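Local coordinates for protein BH2851 (Bacillus halodurans, PDB 2GFG) that is of unknown function but, as a putative adenylate cyclase with a CYTH-domain barrel, probably binds a phosphate-bearing substrate, at residues K34-H39 with R56-E61; N38-T43 with G120-S125. All blocks are in the same frame, centred on the assembly; numbering follows the deposited sequence.

How the contacts relate
Both contacts are seams of one antiparallel eight-stranded barrel, and strand 34-42 is common to them. Contact 1 (34-39) zips it to strand 54-60, while contact 2, through residues 38-40, joins it to strand 117-131 on the other flank, so the strand is the middle one of three neighbours. Along the chain, strand 34-42 comes first, strand 54-60 follows after a short connection, and strand 117-131 arrives much later. The centres are about 8 Å apart, and N38 and H39 belong to both. This double use illustrates how a barrel strand works: its backbone bonds alternate between two neighbours while its side chains alternate between the barrel interior, where arginines gather, and the outer side, which helix 85-94 partly covers.

Contact 1: K34-H39 with R56-E61; sequences KLQRNH and RIREKE. With EDO (1,2-ethanediol), chain F.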
# COMPACT_ATOMS: atom_id res chain seq x y z
N LYS A 34 5.16 4.38 -12.61
CA LYS A 34 3.89 3.80 -13.06
C LYS A 34 2.76 4.28 -12.14
O LYS A 34 2.94 4.39 -10.93
CB LYS A 34 3.96 2.26 -13.04
CG LYS A 34 5.23 1.65 -13.67
CD LYS A 34 5.42 2.08 -15.12
CE LYS A 34 6.66 1.43 -15.74
NZ LYS A 34 6.97 1.99 -17.10
N LEU A 35 1.60 4.52 -12.72
CA LEU A 35 0.44 5.04 -11.98
C LEU A 35 -0.46 3.90 -11.54
O LEU A 35 -0.70 2.96 -12.29
CB LEU A 35 -0.34 6.03 -12.86
CG LEU A 35 -1.60 6.69 -12.30
CD1 LEU A 35 -1.37 7.32 -10.92
CD2 LEU A 35 -2.13 7.73 -13.29
N GLN A 36 -0.91 3.96 -10.27
CA GLN A 36 -1.87 3.00 -9.74
C GLN A 36 -2.91 3.71 -8.86
O GLN A 36 -2.64 4.77 -8.28
CB GLN A 36 -1.15 1.92 -8.93
CG GLN A 36 -0.48 2.44 -7.63
CD GLN A 36 0.57 1.48 -7.08
OE1 GLN A 36 1.19 0.73 -7.82
NE2 GLN A 36 0.77 1.53 -5.78
N ARG A 37 -4.10 3.11 -8.78
CA ARG A 37 -5.20 3.64 -7.97
C ARG A 37 -5.58 2.63 -6.92
O ARG A 37 -5.89 1.49 -7.25
CB ARG A 37 -6.40 3.95 -8.83
CG ARG A 37 -6.22 5.13 -9.72
CD ARG A 37 -7.55 5.64 -10.23
NE ARG A 37 -7.43 6.96 -10.85
CZ ARG A 37 -8.46 7.72 -11.24
NH1 ARG A 37 -9.72 7.29 -11.09
NH2 ARG A 37 -8.23 8.91 -11.78
N ASN A 38 -5.59 3.06 -5.67
CA ASN A 38 -5.96 2.22 -4.56
C ASN A 38 -7.34 2.61 -4.09
O ASN A 38 -7.55 3.74 -3.66
CB ASN A 38 -4.96 2.37 -3.43
CG ASN A 38 -3.56 2.06 -3.86
OD1 ASN A 38 -3.28 0.98 -4.33
ND2 ASN A 38 -2.67 3.05 -3.75
N HIS A 39 -8.31 1.71 -4.29
CA HIS A 39 -9.68 1.94 -3.85
C HIS A 39 -9.85 1.25 -2.51
O HIS A 39 -9.73 0.04 -2.42
CB HIS A 39 -10.66 1.37 -4.85
CG HIS A 39 -10.54 1.97 -6.22
ND1 HIS A 39 -11.24 3.10 -6.60
CD2 HIS A 39 -9.80 1.61 -7.29
CE1 HIS A 39 -10.94 3.40 -7.85
NE2 HIS A 39 -10.06 2.51 -8.29
N ARG A 56 -8.19 -3.27 0.08
CA ARG A 56 -8.23 -2.41 -1.11
C ARG A 56 -8.43 -3.21 -2.37
O ARG A 56 -8.22 -4.43 -2.40
CB ARG A 56 -6.93 -1.59 -1.24
CG ARG A 56 -5.66 -2.46 -1.48
CD ARG A 56 -4.49 -1.64 -1.98
NE ARG A 56 -3.38 -2.52 -2.41
CZ ARG A 56 -2.19 -2.65 -1.79
NH1 ARG A 56 -1.83 -1.84 -0.78
NH2 ARG A 56 -1.30 -3.52 -2.26
N ILE A 57 -8.89 -2.51 -3.41
CA ILE A 57 -8.80 -2.99 -4.78
C ILE A 57 -7.84 -2.05 -5.53
O ILE A 57 -8.07 -0.85 -5.58
CB ILE A 57 -10.17 -3.02 -5.49
CG1 ILE A 57 -11.05 -4.11 -4.89
CG2 ILE A 57 -10.00 -3.24 -7.01
CD1 ILE A 57 -12.51 -4.08 -5.36
N ARG A 58 -6.74 -2.60 -6.04
CA ARG A 58 -5.75 -1.82 -6.80
C ARG A 58 -5.99 -1.92 -8.28
O ARG A 58 -6.22 -3.00 -8.80
CB ARG A 58 -4.33 -2.29 -6.49
CG ARG A 58 -3.22 -1.52 -7.29
CD ARG A 58 -1.83 -1.80 -6.75
NE ARG A 58 -1.62 -1.16 -5.45
CZ ARG A 58 -0.48 -1.19 -4.77
NH1 ARG A 58 0.58 -1.84 -5.23
NH2 ARG A 58 -0.40 -0.55 -3.59
N GLU A 59 -5.87 -0.79 -8.97
CA GLU A 59 -5.98 -0.73 -10.42
C GLU A 59 -4.64 -0.23 -10.98
O GLU A 59 -4.17 0.83 -10.60
CB GLU A 59 -7.09 0.22 -10.80
CG GLU A 59 -7.44 0.25 -12.27
CD GLU A 59 -8.55 1.30 -12.59
OE1 GLU A 59 -9.13 1.88 -11.63
OE2 GLU A 59 -8.80 1.55 -13.78
N LYS A 60 -4.02 -1.02 -11.86
CA LYS A 60 -2.71 -0.66 -12.43
C LYS A 60 -2.54 -1.28 -13.81
O LYS A 60 -2.48 -2.52 -13.94
CB LYS A 60 -1.58 -1.12 -11.50
CG LYS A 60 -0.18 -0.60 -11.91
CD LYS A 60 0.93 -1.24 -11.07
CE LYS A 60 1.23 -2.68 -11.53
NZ LYS A 60 2.37 -3.30 -10.75
N GLU A 61 -2.44 -0.42 -14.83
CA GLU A 61 -2.26 -0.85 -16.23
C GLU A 61 -3.33 -1.87 -16.66
O GLU A 61 -3.01 -2.95 -17.17
CB GLU A 61 -0.85 -1.42 -16.44
CG GLU A 61 0.26 -0.42 -16.10
CD GLU A 61 1.66 -0.95 -16.41
OE1 GLU A 61 1.83 -2.19 -16.54
OE2 GLU A 61 2.59 -0.12 -16.49
C1 EDO F . 0.29 -4.44 -8.01
O1 EDO F . 1.41 -3.55 -7.96
C2 EDO F . 0.08 -5.11 -6.65
O2 EDO F . -0.92 -6.14 -6.75
O HOH W 1 -2.09 2.61 -14.56
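R58 grips N38 across a non-hydrogen-bonded antiparallel pair, and here the packing is close. The amide oxygen N38 OD1 receives R58 NE at 2.9 Å, in the carbonyl plane and close to the guanidinium plane, with a weak second bond from R58 NH2. A bend at chi3 (-72°) in the otherwise extended R58 chain turns the guanidinium back toward strand 34-39. There Q36 NE2 sits over the centre of one face, 3.2 Å from R58 CZ, and R56 NH2 lies above the opposite face, toward its rim. An alanine in place of R58 is likely to deprive N38 OD1 of its charged donor and open a gap between Q36 and R56. Backbone bonds pair R37 with E59 and H39 with I57; the H39 ring turns its edge to I57 O, with CD2 3.5 Å away.

Toward K34 and E61 the grip slackens. A water joins L35 O (2.7 Å) to E61 N, K34 NZ bonds to G31 O rather than to E61, and K60 NZ reaches O1 of a 1,2-ethanediol at 3.0 Å.

Strands 117-131 and 63-71 flank the pair. On the side of H39 and I57, helix 85-94 packs through L92 and A91, whereas R56 and R58 point into the barrel with K69, R126 and E78, a weak, long ion-pair partner of R56; this largely basic cluster is consistent with an anion-binding tunnel.

Contact 2: N38-T43 with G120-S125; sequences NHYFET and GTLSTS. With EDO (1,2-ethanediol), chain G.
T121 lies alongside H39 in a non-hydrogen-bonded pair, its two branches meeting the imidazole differently. The methyl T121 CG2 rests over one face of the ring, a CH-pi contact 3.8 Å from the centroid and 23° off the normal, while T121 OG1 comes 2.7 Å from H39 ND1. With CG2 anti to the backbone N and OG1 anti to the carbonyl carbon (chi1 -55°), one side chain can do both. On the other face of the sheet, L122 CB packs 3.5 Å from Y40 CE2, and L122 CD2 lies 3.7 Å from N38 ND2. The same nitrogen donates to a water at 2.7 Å, which bridges to T124 OG1, while R58 holds the amide oxygen.

The backbone sets these neighbours in place: N38 and L122 exchange bonds in both directions, and Y40 N donates to G120 O at 2.8 Å.

Farther out, H118 meets the H39 ring and shares a weak hydrogen bond with T121 OG1, and S141 holds T124 OG1. Helix 182-190 covers the Y40 and L122 face, with F186 edge-to-face against Y40. The pair is thus one seam of a closed eight-stranded antiparallel barrel with its C-terminal helix against the inward-facing side chains, as expected of the CYTH fold.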
# COMPACT_ATOMS: atom_id res chain seq x y z
N ASN A 38 -5.59 3.06 -5.67
CA ASN A 38 -5.96 2.22 -4.56
C ASN A 38 -7.34 2.61 -4.09
O ASN A 38 -7.55 3.74 -3.66
CB ASN A 38 -4.96 2.37 -3.43
CG ASN A 38 -3.56 2.06 -3.86
OD1 ASN A 38 -3.28 0.98 -4.33
ND2 ASN A 38 -2.67 3.05 -3.75
N HIS A 39 -8.31 1.71 -4.29
CA HIS A 39 -9.68 1.94 -3.85
C HIS A 39 -9.85 1.25 -2.51
O HIS A 39 -9.73 0.04 -2.42
CB HIS A 39 -10.66 1.37 -4.85
CG HIS A 39 -10.54 1.97 -6.22
ND1 HIS A 39 -11.24 3.10 -6.60
CD2 HIS A 39 -9.80 1.61 -7.29
CE1 HIS A 39 -10.94 3.40 -7.85
NE2 HIS A 39 -10.06 2.51 -8.29
N TYR A 40 -10.15 2.04 -1.47
CA TYR A 40 -10.20 1.51 -0.10
C TYR A 40 -11.60 1.13 0.34
O TYR A 40 -12.56 1.81 0.01
CB TYR A 40 -9.61 2.51 0.87
CG TYR A 40 -8.18 2.88 0.55
CD1 TYR A 40 -7.21 1.88 0.37
CD2 TYR A 40 -7.79 4.21 0.44
CE1 TYR A 40 -5.89 2.20 0.07
CE2 TYR A 40 -6.46 4.55 0.14
CZ TYR A 40 -5.52 3.53 -0.05
OH TYR A 40 -4.21 3.85 -0.36
N PHE A 41 -11.69 0.03 1.09
CA PHE A 41 -12.95 -0.45 1.62
C PHE A 41 -12.89 -0.53 3.14
O PHE A 41 -11.86 -0.92 3.71
CB PHE A 41 -13.28 -1.81 1.04
CG PHE A 41 -13.52 -1.78 -0.43
CD1 PHE A 41 -14.81 -1.68 -0.94
CD2 PHE A 41 -12.45 -1.79 -1.32
CE1 PHE A 41 -15.04 -1.64 -2.32
CE2 PHE A 41 -12.67 -1.75 -2.70
CZ PHE A 41 -13.97 -1.67 -3.19
N GLU A 42 -13.99 -0.17 3.78
CA GLU A 42 -14.06 -0.16 5.22
C GLU A 42 -15.52 -0.03 5.66
O GLU A 42 -16.37 0.42 4.88
CB GLU A 42 -13.20 1.02 5.78
CG GLU A 42 -13.15 1.15 7.30
CD GLU A 42 -12.59 -0.09 8.01
OE1 GLU A 42 -13.33 -1.09 8.11
OE2 GLU A 42 -11.48 0.00 8.58
N THR A 43 -15.82 -0.50 6.87
CA THR A 43 -17.15 -0.33 7.48
C THR A 43 -17.28 1.07 8.07
O THR A 43 -16.29 1.76 8.26
CB THR A 43 -17.41 -1.39 8.60
OG1 THR A 43 -16.46 -1.23 9.66
CG2 THR A 43 -17.30 -2.81 8.04
N GLY A 120 -13.08 5.53 -0.53
CA GLY A 120 -12.39 6.48 -1.41
C GLY A 120 -11.19 5.90 -2.13
O GLY A 120 -10.82 4.74 -1.91
N THR A 121 -10.54 6.73 -2.94
CA THR A 121 -9.46 6.30 -3.81
C THR A 121 -8.22 7.20 -3.67
O THR A 121 -8.31 8.42 -3.78
CB THR A 121 -9.90 6.29 -5.29
OG1 THR A 121 -11.07 5.48 -5.42
CG2 THR A 121 -8.79 5.73 -6.21
N LEU A 122 -7.07 6.56 -3.46
CA LEU A 122 -5.78 7.24 -3.38
C LEU A 122 -4.94 6.80 -4.57
O LEU A 122 -4.74 5.60 -4.79
CB LEU A 122 -5.08 6.87 -2.07
CG LEU A 122 -3.66 7.39 -1.81
CD1 LEU A 122 -3.43 7.56 -0.32
CD2 LEU A 122 -2.57 6.47 -2.41
N SER A 123 -4.45 7.78 -5.35
CA SER A 123 -3.61 7.49 -6.52
C SER A 123 -2.14 7.61 -6.18
O SER A 123 -1.75 8.51 -5.45
CB SER A 123 -3.95 8.43 -7.67
OG SER A 123 -5.26 8.20 -8.15
N THR A 124 -1.32 6.71 -6.73
CA THR A 124 0.13 6.73 -6.50
C THR A 124 0.91 6.56 -7.80
O THR A 124 0.61 5.69 -8.61
CB THR A 124 0.58 5.63 -5.51
OG1 THR A 124 -0.05 5.84 -4.24
CG2 THR A 124 2.12 5.65 -5.32
N SER A 125 1.90 7.43 -7.99
CA SER A 125 2.88 7.29 -9.05
C SER A 125 4.12 6.67 -8.42
O SER A 125 4.72 7.26 -7.52
CB SER A 125 3.20 8.64 -9.66
OG SER A 125 4.09 8.50 -10.73
C1 EDO G . 5.20 11.55 -11.73
O1 EDO G . 5.75 10.27 -12.06
C2 EDO G . 5.43 11.85 -10.25
O2 EDO G . 6.82 11.72 -9.90
O HOH W 2 0.00 3.01 -3.52